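PDB 4R1D: Alpha/beta hydrolase from Pseudomonas aeruginosa PAO1, which probably hydrolyses lipids as the type VI secretion effector Tle4, an alpha/beta hydrolase captured here in complex with its inhibitor Tli4. Local coordinates for residues G495-V500 against Y533-S538; A429-D434 against S516-S521; Q382-L387 against G399-F404; I369-T374 against N403-I408. One frame throughout, in Å; residues are numbered along the deposited sequence. Where two conformers were deposited one is given.

Contact 1: residues G495-V500 against Y533-S538; sequences GGDETV and YEHQES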
# COMPACT_ATOMS: atom_id res chain seq x y z
N GLY A 495 -21.09 -15.04 -5.57
CA GLY A 495 -19.82 -15.21 -6.26
C GLY A 495 -19.02 -13.92 -6.39
O GLY A 495 -19.21 -12.98 -5.62
N GLY A 496 -18.13 -13.88 -7.38
CA GLY A 496 -17.36 -12.67 -7.63
C GLY A 496 -16.13 -13.00 -8.46
O GLY A 496 -16.20 -13.81 -9.39
N ASP A 497 -15.01 -12.37 -8.12
CA ASP A 497 -13.77 -12.62 -8.85
C ASP A 497 -12.65 -13.07 -7.91
O ASP A 497 -11.48 -12.98 -8.26
CB ASP A 497 -13.35 -11.38 -9.65
CG ASP A 497 -12.91 -10.23 -8.76
OD1 ASP A 497 -12.79 -10.44 -7.54
OD2 ASP A 497 -12.66 -9.11 -9.27
N GLU A 498 -13.04 -13.56 -6.72
CA GLU A 498 -12.14 -14.03 -5.67
C GLU A 498 -11.91 -12.95 -4.62
O GLU A 498 -11.81 -13.24 -3.43
CB GLU A 498 -10.79 -14.54 -6.20
CG GLU A 498 -10.90 -15.60 -7.27
CD GLU A 498 -10.36 -16.93 -6.85
OE1 GLU A 498 -9.31 -16.97 -6.16
OE2 GLU A 498 -10.99 -17.95 -7.21
N THR A 499 -11.83 -11.70 -5.07
CA THR A 499 -11.58 -10.59 -4.15
C THR A 499 -12.76 -9.65 -4.01
O THR A 499 -13.02 -9.14 -2.91
CB THR A 499 -10.34 -9.79 -4.58
OG1 THR A 499 -9.17 -10.55 -4.26
CG2 THR A 499 -10.29 -8.45 -3.83
N VAL A 500 -13.48 -9.41 -5.10
CA VAL A 500 -14.65 -8.54 -5.10
C VAL A 500 -15.93 -9.36 -5.32
O VAL A 500 -16.14 -9.90 -6.39
CB VAL A 500 -14.53 -7.47 -6.21
CG1 VAL A 500 -15.78 -6.58 -6.30
CG2 VAL A 500 -13.27 -6.61 -5.98
N TYR A 533 -12.89 -14.33 -14.70
CA TYR A 533 -11.49 -14.18 -14.37
C TYR A 533 -11.28 -13.92 -12.88
O TYR A 533 -12.21 -13.59 -12.16
CB TYR A 533 -10.85 -13.06 -15.21
CG TYR A 533 -11.75 -11.85 -15.38
CD1 TYR A 533 -11.94 -10.95 -14.33
CD2 TYR A 533 -12.40 -11.61 -16.58
CE1 TYR A 533 -12.76 -9.83 -14.48
CE2 TYR A 533 -13.22 -10.50 -16.75
CZ TYR A 533 -13.41 -9.62 -15.69
OH TYR A 533 -14.22 -8.52 -15.85
N GLU A 534 -10.03 -14.08 -12.44
CA GLU A 534 -9.63 -13.78 -11.08
C GLU A 534 -9.21 -12.32 -10.99
O GLU A 534 -8.70 -11.75 -11.95
CB GLU A 534 -8.46 -14.71 -10.69
CG GLU A 534 -7.91 -14.52 -9.28
CD GLU A 534 -6.87 -13.41 -9.20
OE1 GLU A 534 -6.09 -13.25 -10.16
OE2 GLU A 534 -6.85 -12.70 -8.17
N HIS A 535 -9.44 -11.72 -9.83
CA HIS A 535 -9.23 -10.29 -9.61
C HIS A 535 -7.85 -9.76 -10.02
O HIS A 535 -7.74 -8.82 -10.80
CB HIS A 535 -9.48 -9.96 -8.13
CG HIS A 535 -9.46 -8.49 -7.82
ND1 HIS A 535 -10.54 -7.67 -8.06
CD2 HIS A 535 -8.51 -7.71 -7.26
CE1 HIS A 535 -10.25 -6.44 -7.68
NE2 HIS A 535 -9.02 -6.43 -7.19
N GLN A 536 -6.81 -10.36 -9.47
CA GLN A 536 -5.47 -9.82 -9.59
C GLN A 536 -5.03 -9.80 -11.04
O GLN A 536 -4.35 -8.88 -11.48
CB GLN A 536 -4.49 -10.67 -8.80
CG GLN A 536 -3.07 -10.16 -8.93
CD GLN A 536 -2.90 -8.84 -8.23
OE1 GLN A 536 -2.93 -7.78 -8.85
NE2 GLN A 536 -2.72 -8.90 -6.91
N GLU A 537 -5.45 -10.83 -11.77
CA GLU A 537 -5.02 -11.01 -13.15
C GLU A 537 -6.10 -10.60 -14.16
O GLU A 537 -6.01 -10.96 -15.32
CB GLU A 537 -4.64 -12.47 -13.40
CG GLU A 537 -3.50 -12.98 -12.54
CD GLU A 537 -2.20 -12.27 -12.83
OE1 GLU A 537 -1.95 -11.97 -14.01
OE2 GLU A 537 -1.43 -11.99 -11.89
N SER A 538 -7.12 -9.87 -13.72
CA SER A 538 -8.27 -9.59 -14.59
C SER A 538 -7.88 -8.97 -15.95
O SER A 538 -8.48 -9.30 -16.98
CB SER A 538 -9.34 -8.75 -13.87
OG SER A 538 -8.90 -7.44 -13.54
O HOH W 1 -15.10 -13.76 -12.08
O HOH W 2 -8.20 -12.61 -5.85
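Asp497 and His535 make the acid–histidine half of a Ser-His-Asp arrangement. His535 ND1 donates to Asp497 OD2 over 2.8 Å, and the other ring nitrogen, NE2, is hydrogen-bonded to Ser256 OG. That chain matches the catalytic triad of alpha/beta hydrolases, although the role is inferred from geometry and family. The bond at ND1 is fairly straight (158°). Its acceptor lies practically in the imidazole plane, approaching the ring edge, while the donor meets the carboxylate on its syn side but clearly out of its plane.

The carboxylate is held from behind. Asp497 CG sits between the backbone N and the carbonyl carbon (chi1 69°), which turns OD1 back on its own loop. Thr499 N donates to Asp497 OD1 at 2.9 Å, an Asx turn. Val500 N donates to the same Asp497 OD1 at 2.7 Å, completing an Asx motif. With OD1 gripped twice, OD2 is left to face the histidine. The backbone adds a second link, His535 N to Asp497 O at 2.9 Å.

Carbon atoms complete the seat of the ring. Thr499 CB makes a CH-pi contact 4.0 Å from the His535 centroid, with the Thr499 CG2 methyl over the ring centre, and Val500 CG2 comes within 3.5 Å of His535 CE1. Water 2 bridges Thr499 OG1 and Glu534 OE2, and water 1 joins the carbonyls of Gly496 and Tyr533.

The acid loop precedes helix 502-505. The histidine loop runs between strand 515-519 and helix 542-556, and Ser256 follows directly on strand 250-255 of the central sheet.

Contact 2: residues A429-D434 against S516-S521; sequences AHYGAD and SFRHGS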
# COMPACT_ATOMS: atom_id res chain seq x y z
N ALA A 429 -17.69 0.22 -17.17
CA ALA A 429 -17.18 -0.65 -16.12
C ALA A 429 -17.26 -2.12 -16.54
O ALA A 429 -18.18 -2.51 -17.25
CB ALA A 429 -18.00 -0.42 -14.86
N HIS A 430 -16.30 -2.92 -16.11
CA HIS A 430 -16.40 -4.37 -16.26
C HIS A 430 -15.99 -5.05 -14.95
O HIS A 430 -15.22 -4.50 -14.17
CB HIS A 430 -15.58 -4.89 -17.46
CG HIS A 430 -14.10 -4.68 -17.31
ND1 HIS A 430 -13.47 -3.53 -17.75
CD2 HIS A 430 -13.15 -5.45 -16.75
CE1 HIS A 430 -12.18 -3.61 -17.46
NE2 HIS A 430 -11.96 -4.76 -16.85
N TYR A 431 -16.52 -6.23 -14.70
CA TYR A 431 -16.23 -6.91 -13.45
C TYR A 431 -16.47 -8.41 -13.58
O TYR A 431 -17.14 -8.85 -14.51
CB TYR A 431 -17.08 -6.32 -12.31
CG TYR A 431 -18.57 -6.45 -12.52
CD1 TYR A 431 -19.23 -5.66 -13.45
CD2 TYR A 431 -19.32 -7.37 -11.79
CE1 TYR A 431 -20.61 -5.78 -13.66
CE2 TYR A 431 -20.69 -7.49 -11.98
CZ TYR A 431 -21.32 -6.69 -12.91
OH TYR A 431 -22.69 -6.82 -13.10
N GLY A 432 -15.89 -9.18 -12.66
CA GLY A 432 -16.02 -10.63 -12.65
C GLY A 432 -17.15 -11.05 -11.73
O GLY A 432 -17.15 -10.74 -10.54
N ALA A 433 -18.11 -11.76 -12.30
CA ALA A 433 -19.27 -12.22 -11.55
C ALA A 433 -19.45 -13.70 -11.82
O ALA A 433 -20.15 -14.09 -12.76
CB ALA A 433 -20.49 -11.46 -11.98
N ASP A 434 -18.81 -14.53 -11.01
CA ASP A 434 -18.79 -15.95 -11.29
C ASP A 434 -19.02 -16.73 -10.02
O ASP A 434 -18.34 -16.52 -9.01
CB ASP A 434 -17.46 -16.35 -11.91
CG ASP A 434 -17.53 -17.69 -12.62
OD1 ASP A 434 -17.59 -18.73 -11.93
OD2 ASP A 434 -17.53 -17.71 -13.87
N SER A 516 -21.80 -1.37 -18.49
CA SER A 516 -21.35 -2.30 -17.45
C SER A 516 -21.29 -3.72 -18.03
O SER A 516 -22.30 -4.26 -18.51
CB SER A 516 -22.29 -2.24 -16.23
OG SER A 516 -21.90 -3.17 -15.22
N PHE A 517 -20.10 -4.30 -18.00
CA PHE A 517 -19.88 -5.65 -18.54
C PHE A 517 -19.73 -6.67 -17.43
O PHE A 517 -18.77 -6.63 -16.63
CB PHE A 517 -18.66 -5.67 -19.46
CG PHE A 517 -18.80 -4.77 -20.65
CD1 PHE A 517 -18.60 -3.40 -20.53
CD2 PHE A 517 -19.15 -5.28 -21.89
CE1 PHE A 517 -18.73 -2.56 -21.60
CE2 PHE A 517 -19.29 -4.45 -22.98
CZ PHE A 517 -19.08 -3.08 -22.84
N ARG A 518 -20.70 -7.59 -17.37
CA ARG A 518 -20.77 -8.57 -16.31
C ARG A 518 -20.14 -9.87 -16.81
O ARG A 518 -20.75 -10.64 -17.55
CB ARG A 518 -22.24 -8.76 -15.94
CG ARG A 518 -22.56 -9.70 -14.77
CD ARG A 518 -24.08 -9.61 -14.55
NE ARG A 518 -24.62 -10.45 -13.48
CZ ARG A 518 -24.72 -10.09 -12.20
NH1 ARG A 518 -24.27 -8.90 -11.80
NH2 ARG A 518 -25.25 -10.93 -11.32
N HIS A 519 -18.88 -10.09 -16.44
CA HIS A 519 -18.11 -11.20 -17.02
C HIS A 519 -18.17 -12.44 -16.14
O HIS A 519 -18.06 -12.37 -14.92
CB HIS A 519 -16.65 -10.78 -17.28
CG HIS A 519 -16.51 -9.74 -18.34
ND1 HIS A 519 -15.59 -8.71 -18.27
CD2 HIS A 519 -17.17 -9.57 -19.51
CE1 HIS A 519 -15.70 -7.95 -19.34
NE2 HIS A 519 -16.65 -8.44 -20.11
N GLY A 520 -18.33 -13.60 -16.76
CA GLY A 520 -18.37 -14.84 -16.01
C GLY A 520 -19.74 -15.49 -15.99
O GLY A 520 -20.64 -15.09 -16.73
N SER A 521 -19.90 -16.47 -15.11
CA SER A 521 -21.07 -17.33 -15.12
C SER A 521 -22.39 -16.60 -14.89
O SER A 521 -23.45 -17.05 -15.34
CB SER A 521 -20.90 -18.44 -14.09
OG SER A 521 -21.14 -17.94 -12.78
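Tyr431, from strand 427-432, reaches over to Arg518 on the adjacent parallel strand 515-519. With chi1 near 60° the ring is swung in above its own backbone, against the neighbouring strand. Arg518 CA sits over one face of the ring, 4.2 Å from the centroid, and Ser516 OG is at the edge, 3.3 Å from Tyr431 CE1. At the far end Arg518 NH1 lies at the ring edge and donates to Tyr431 OH over 2.9 Å, with the hydroxyl close to the guanidinium plane; the two planes are tilted 73° apart. Glu182 OE2 bonds both the tyrosine hydroxyl and Ser516 OG, and Gln506 OE1 takes a bond from Arg518 NH1, so this buried polar end is shared among several groups. Ala433 CB comes over a face of the same guanidinium.

His519 lies on the other side of the sheet with His430. Its CE1 is 3.6 Å from His430 CB, the two rings meet obliquely, and ND1 is bonded to Tyr533 OH.

Backbone bonds set the register: Phe517 N to Ala429 O, Tyr431 N to Phe517 O at 3.0 Å, His519 N to Tyr431 O at 2.9 Å, and last Ala433 N to His519 O at 2.7 Å. Beyond this pairing, Asp434 OD2 takes Ser521 N from above its carboxylate plane, while OD1 bonds Ser436 OG.

An angle of 15° between like-directed strands is in keeping with the twisted parallel sheet of an alpha/beta hydrolase, in which 515-519 is the outermost strand on this side.

Contact 3: residues Q382-L387 against G399-F404; sequences QNSQYL and GPRDNF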
# COMPACT_ATOMS: atom_id res chain seq x y z
N GLN A 382 -9.00 -9.74 21.50
CA GLN A 382 -7.82 -10.59 21.44
C GLN A 382 -6.79 -10.05 20.46
O GLN A 382 -5.62 -10.42 20.53
CB GLN A 382 -8.20 -12.02 21.03
CG GLN A 382 -8.84 -12.11 19.65
CD GLN A 382 -8.77 -13.50 19.06
OE1 GLN A 382 -9.51 -14.40 19.47
NE2 GLN A 382 -7.89 -13.69 18.09
N ASN A 383 -7.22 -9.19 19.54
CA ASN A 383 -6.34 -8.71 18.47
C ASN A 383 -5.91 -7.25 18.63
O ASN A 383 -5.24 -6.69 17.76
CB ASN A 383 -6.97 -8.93 17.08
CG ASN A 383 -6.97 -10.39 16.67
OD1 ASN A 383 -6.34 -11.24 17.33
ND2 ASN A 383 -7.68 -10.71 15.58
N SER A 384 -6.33 -6.63 19.74
CA SER A 384 -5.95 -5.24 20.03
C SER A 384 -4.43 -5.07 20.10
O SER A 384 -3.90 -4.01 19.76
CB SER A 384 -6.57 -4.78 21.35
OG SER A 384 -7.97 -4.96 21.36
N GLN A 385 -3.75 -6.13 20.55
CA GLN A 385 -2.31 -6.11 20.75
C GLN A 385 -1.58 -5.82 19.45
O GLN A 385 -0.44 -5.36 19.46
CB GLN A 385 -1.83 -7.46 21.30
CG GLN A 385 -2.24 -8.64 20.42
CD GLN A 385 -1.77 -9.98 20.98
OE1 GLN A 385 -0.64 -10.11 21.44
NE2 GLN A 385 -2.64 -10.97 20.94
N TYR A 386 -2.24 -6.09 18.33
CA TYR A 386 -1.61 -5.92 17.02
C TYR A 386 -1.74 -4.51 16.45
O TYR A 386 -1.05 -4.16 15.48
CB TYR A 386 -2.15 -6.96 16.04
CG TYR A 386 -1.88 -8.38 16.47
CD1 TYR A 386 -0.58 -8.87 16.50
CD2 TYR A 386 -2.91 -9.24 16.85
CE1 TYR A 386 -0.30 -10.17 16.87
CE2 TYR A 386 -2.64 -10.56 17.23
CZ TYR A 386 -1.34 -11.01 17.24
OH TYR A 386 -1.04 -12.31 17.62
N LEU A 387 -2.60 -3.69 17.05
CA LEU A 387 -2.83 -2.34 16.51
C LEU A 387 -1.58 -1.45 16.56
O LEU A 387 -1.28 -0.70 15.62
CB LEU A 387 -3.98 -1.66 17.24
CG LEU A 387 -5.33 -2.36 17.08
CD1 LEU A 387 -6.36 -1.78 18.06
CD2 LEU A 387 -5.82 -2.25 15.64
N GLY A 399 -3.53 6.37 21.78
CA GLY A 399 -4.06 5.05 22.10
C GLY A 399 -4.38 4.31 20.82
O GLY A 399 -4.96 4.89 19.91
N PRO A 400 -4.00 3.03 20.74
CA PRO A 400 -4.16 2.25 19.51
C PRO A 400 -5.62 2.16 19.06
O PRO A 400 -5.90 2.27 17.87
CB PRO A 400 -3.64 0.87 19.91
CG PRO A 400 -2.62 1.17 21.00
CD PRO A 400 -3.23 2.31 21.77
N ARG A 401 -6.53 1.98 20.01
CA ARG A 401 -7.94 1.86 19.69
C ARG A 401 -8.52 3.23 19.33
O ARG A 401 -9.37 3.33 18.46
CB ARG A 401 -8.69 1.19 20.86
CG ARG A 401 -10.12 0.75 20.59
CD ARG A 401 -10.26 -0.33 19.51
NE ARG A 401 -9.88 -1.70 19.89
CZ ARG A 401 -10.33 -2.77 19.24
NH1 ARG A 401 -11.17 -2.61 18.23
NH2 ARG A 401 -9.95 -4.00 19.59
N ASP A 402 -8.03 4.29 19.98
CA ASP A 402 -8.43 5.66 19.64
C ASP A 402 -8.14 5.90 18.16
O ASP A 402 -8.98 6.39 17.42
CB ASP A 402 -7.63 6.70 20.43
CG ASP A 402 -8.14 6.90 21.85
OD1 ASP A 402 -9.29 6.51 22.16
OD2 ASP A 402 -7.37 7.47 22.65
N ASN A 403 -6.92 5.58 17.76
CA ASN A 403 -6.50 5.77 16.37
C ASN A 403 -7.37 4.96 15.42
O ASN A 403 -7.85 5.48 14.41
CB ASN A 403 -5.04 5.38 16.20
CG ASN A 403 -4.45 5.94 14.94
OD1 ASN A 403 -4.20 7.14 14.85
ND2 ASN A 403 -4.22 5.07 13.95
N PHE A 404 -7.55 3.69 15.75
CA PHE A 404 -8.34 2.79 14.91
C PHE A 404 -9.79 3.26 14.75
O PHE A 404 -10.32 3.27 13.64
CB PHE A 404 -8.28 1.35 15.45
CG PHE A 404 -9.17 0.39 14.71
CD1 PHE A 404 -8.91 0.06 13.39
CD2 PHE A 404 -10.28 -0.17 15.34
CE1 PHE A 404 -9.74 -0.82 12.70
CE2 PHE A 404 -11.10 -1.06 14.65
CZ PHE A 404 -10.83 -1.38 13.34
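Ser384 OG receives a hydrogen bond from Arg401 NH2 at 2.8 Å, with an N-H...O angle of 157°. The hydroxyl lies nearly in the guanidinium plane, so the arginine meets it with its edge. Leu387 CD1 lies over one face of the same group, off-centre, 4.0 Å from Arg401 NE. On the apolar side, Leu387 CB meets Pro400 CB at 3.7 Å, and the other branch, CD2, reaches Phe404 CB at 4.4 Å, a looser touch.

Bends at chi2 and chi3 (63° and 76°) fold the Arg401 chain back, bringing its tip to the serine. Residues 382-387 lie in the loop between helices 365-370 and 400-421; 384-387, with helical backbone angles, pack on the first turn of the latter, where Gly399 is the N-cap. Gly399 N and Asp402 OD2 both bond Ser115 OG of the Tli4 inhibitor chain, which places this helix start in the interface with the inhibitor.

Ser384 OG is also hydrogen-bonded to Glu381 OE2, so it probably gives its proton to that carboxylate and relays the arginine to it. Arg401 NH2 has two acceptors, Ser384 OG and Val379 O, which fix the guanidinium's rotation.

Contact 4: residues I369-T374 against N403-I408; sequences IYKNTT and NFEDLI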
# COMPACT_ATOMS: atom_id res chain seq x y z
N ILE A 369 -19.82 -3.89 13.26
CA ILE A 369 -18.77 -4.86 12.97
C ILE A 369 -17.37 -4.28 13.17
O ILE A 369 -16.58 -4.80 13.96
CB ILE A 369 -18.89 -5.39 11.53
CG1 ILE A 369 -20.27 -6.03 11.32
CG2 ILE A 369 -17.82 -6.41 11.24
CD1 ILE A 369 -20.58 -6.41 9.87
N TYR A 370 -17.07 -3.18 12.48
CA TYR A 370 -15.67 -2.71 12.42
C TYR A 370 -15.11 -2.23 13.76
O TYR A 370 -13.96 -2.51 14.06
CB TYR A 370 -15.47 -1.64 11.33
CG TYR A 370 -16.02 -2.03 9.99
CD1 TYR A 370 -16.15 -3.37 9.64
CD2 TYR A 370 -16.41 -1.07 9.05
CE1 TYR A 370 -16.66 -3.75 8.41
CE2 TYR A 370 -16.92 -1.43 7.82
CZ TYR A 370 -17.05 -2.78 7.50
OH TYR A 370 -17.57 -3.14 6.28
N LYS A 371 -15.91 -1.51 14.54
CA LYS A 371 -15.49 -1.05 15.86
C LYS A 371 -15.90 -2.00 16.99
O LYS A 371 -15.46 -1.85 18.13
CB LYS A 371 -16.00 0.37 16.13
CG LYS A 371 -15.37 1.42 15.21
CD LYS A 371 -15.56 2.84 15.73
CE LYS A 371 -16.85 3.44 15.24
NZ LYS A 371 -17.03 4.86 15.65
N ASN A 372 -16.75 -2.97 16.67
CA ASN A 372 -17.17 -3.97 17.66
C ASN A 372 -15.98 -4.79 18.18
O ASN A 372 -15.20 -5.33 17.40
CB ASN A 372 -18.21 -4.90 17.03
CG ASN A 372 -18.78 -5.90 18.03
OD1 ASN A 372 -18.11 -6.85 18.41
ND2 ASN A 372 -20.04 -5.69 18.42
N THR A 373 -15.83 -4.85 19.50
CA THR A 373 -14.69 -5.53 20.09
C THR A 373 -14.99 -6.94 20.60
O THR A 373 -14.13 -7.58 21.19
CB THR A 373 -14.05 -4.72 21.24
OG1 THR A 373 -15.01 -4.51 22.28
CG2 THR A 373 -13.55 -3.37 20.72
N THR A 374 -16.23 -7.40 20.39
CA THR A 374 -16.59 -8.77 20.76
C THR A 374 -15.95 -9.76 19.80
O THR A 374 -15.35 -9.37 18.79
CB THR A 374 -18.13 -8.99 20.77
OG1 THR A 374 -18.62 -9.01 19.43
CG2 THR A 374 -18.82 -7.89 21.55
N ASN A 403 -6.92 5.58 17.76
CA ASN A 403 -6.50 5.77 16.37
C ASN A 403 -7.37 4.96 15.42
O ASN A 403 -7.85 5.48 14.41
CB ASN A 403 -5.04 5.38 16.20
CG ASN A 403 -4.45 5.94 14.94
OD1 ASN A 403 -4.20 7.14 14.85
ND2 ASN A 403 -4.22 5.07 13.95
N PHE A 404 -7.55 3.69 15.75
CA PHE A 404 -8.34 2.79 14.91
C PHE A 404 -9.79 3.26 14.75
O PHE A 404 -10.32 3.27 13.64
CB PHE A 404 -8.28 1.35 15.45
CG PHE A 404 -9.17 0.39 14.71
CD1 PHE A 404 -8.91 0.06 13.39
CD2 PHE A 404 -10.28 -0.17 15.34
CE1 PHE A 404 -9.74 -0.82 12.70
CE2 PHE A 404 -11.10 -1.06 14.65
CZ PHE A 404 -10.83 -1.38 13.34
N GLU A 405 -10.43 3.66 15.85
CA GLU A 405 -11.83 4.09 15.74
C GLU A 405 -11.97 5.37 14.92
O GLU A 405 -12.93 5.53 14.15
CB GLU A 405 -12.46 4.22 17.14
CG GLU A 405 -12.52 2.88 17.85
CD GLU A 405 -13.19 2.95 19.20
OE1 GLU A 405 -13.62 4.04 19.61
OE2 GLU A 405 -13.28 1.90 19.87
N ASP A 406 -11.03 6.30 15.09
CA ASP A 406 -11.05 7.51 14.28
C ASP A 406 -10.85 7.17 12.80
O ASP A 406 -11.46 7.80 11.92
CB ASP A 406 -10.01 8.52 14.75
CG ASP A 406 -10.56 9.49 15.79
OD1 ASP A 406 -11.78 9.43 16.03
OD2 ASP A 406 -9.79 10.33 16.33
N LEU A 407 -10.01 6.17 12.52
CA LEU A 407 -9.78 5.77 11.13
C LEU A 407 -11.05 5.18 10.54
O LEU A 407 -11.39 5.45 9.40
CB LEU A 407 -8.62 4.77 11.00
CG LEU A 407 -7.17 5.28 11.03
CD1 LEU A 407 -6.20 4.14 10.75
CD2 LEU A 407 -6.95 6.39 10.02
N ILE A 408 -11.77 4.38 11.34
CA ILE A 408 -13.04 3.83 10.87
C ILE A 408 -14.04 4.96 10.58
O ILE A 408 -14.75 4.93 9.57
CB ILE A 408 -13.65 2.81 11.88
CG1 ILE A 408 -12.74 1.59 12.03
CG2 ILE A 408 -15.04 2.36 11.42
CD1 ILE A 408 -12.57 0.78 10.74
O HOH W 3 -13.01 -0.45 18.23
O HOH W 4 -16.44 5.15 18.34
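Ile408 packs into the angle between Tyr370 and Lys371, and this is the close part of the contact. Its CD1 lies 3.8 Å from Tyr370 CB, while CG2 comes within 3.9 Å of Lys371 CG, the Ile408 and Lys371 chains running antiparallel past one another. The Lys371 chain also crosses that of Glu405 at roughly a right angle, with Lys371 CD 3.7 Å from Glu405 CB. Next to Ile408 the edge of the Phe404 ring meets the backbone: CE2 is 3.3 Å from Tyr370 O, which lies near the ring plane. Tyr370 offers its CB here, while its ring continues out to the hydroxyl, bonded to Pro328 O.

Phe404, Glu405 and Ile408 occupy one side of helix 400-421, following its i, i+1, i+4 spacing, and meet the end of helix 365-370 and the turn after it. Both helices belong to the long insertion between sheet strands 274-280 and 427-432, the usual place of the cap or lid in alpha/beta hydrolases.

The partly exposed, watery side, which also faces the inhibitor, is looser. Lys371 NZ stays 5.3 Å from Glu405 OE1. Water 4 bridges them, with a short leg to NZ (2.8 Å) and a long one to OE1 (3.3 Å). Water 3 similarly links Lys371 O with Glu405 OE2. A bend at chi3 (-89°) carries the ammonium toward Glu367 and Asp409, its salt-bridge partners, whereas Glu405 OE1 pairs with Lys91 of the Tli4 inhibitor chain.

The four contacts form two pairs. Contacts 3 and 4 have centres about 9 Å apart, share Asn403 and Phe404, and both end on the start of helix 400-421, with 382-387 coming after 369-374. Contacts 1 and 2 have centres about 10 Å apart and alternate: 429-434, 495-500, 516-521, 533-538. A backbone bond from Gly496 N to Asp434 O (3.1 Å) joins them. Helix 400-421 leads into strand 427-432, yet contacts 2 and 3 are about 37 Å apart between centres, on opposite sides of the chain's centre. Contacts 1 and 4 do not touch, their nearest atoms about 12 Å apart: the probable catalytic loops border the sheet edge, while the insertion, a separate region, contacts the inhibitor.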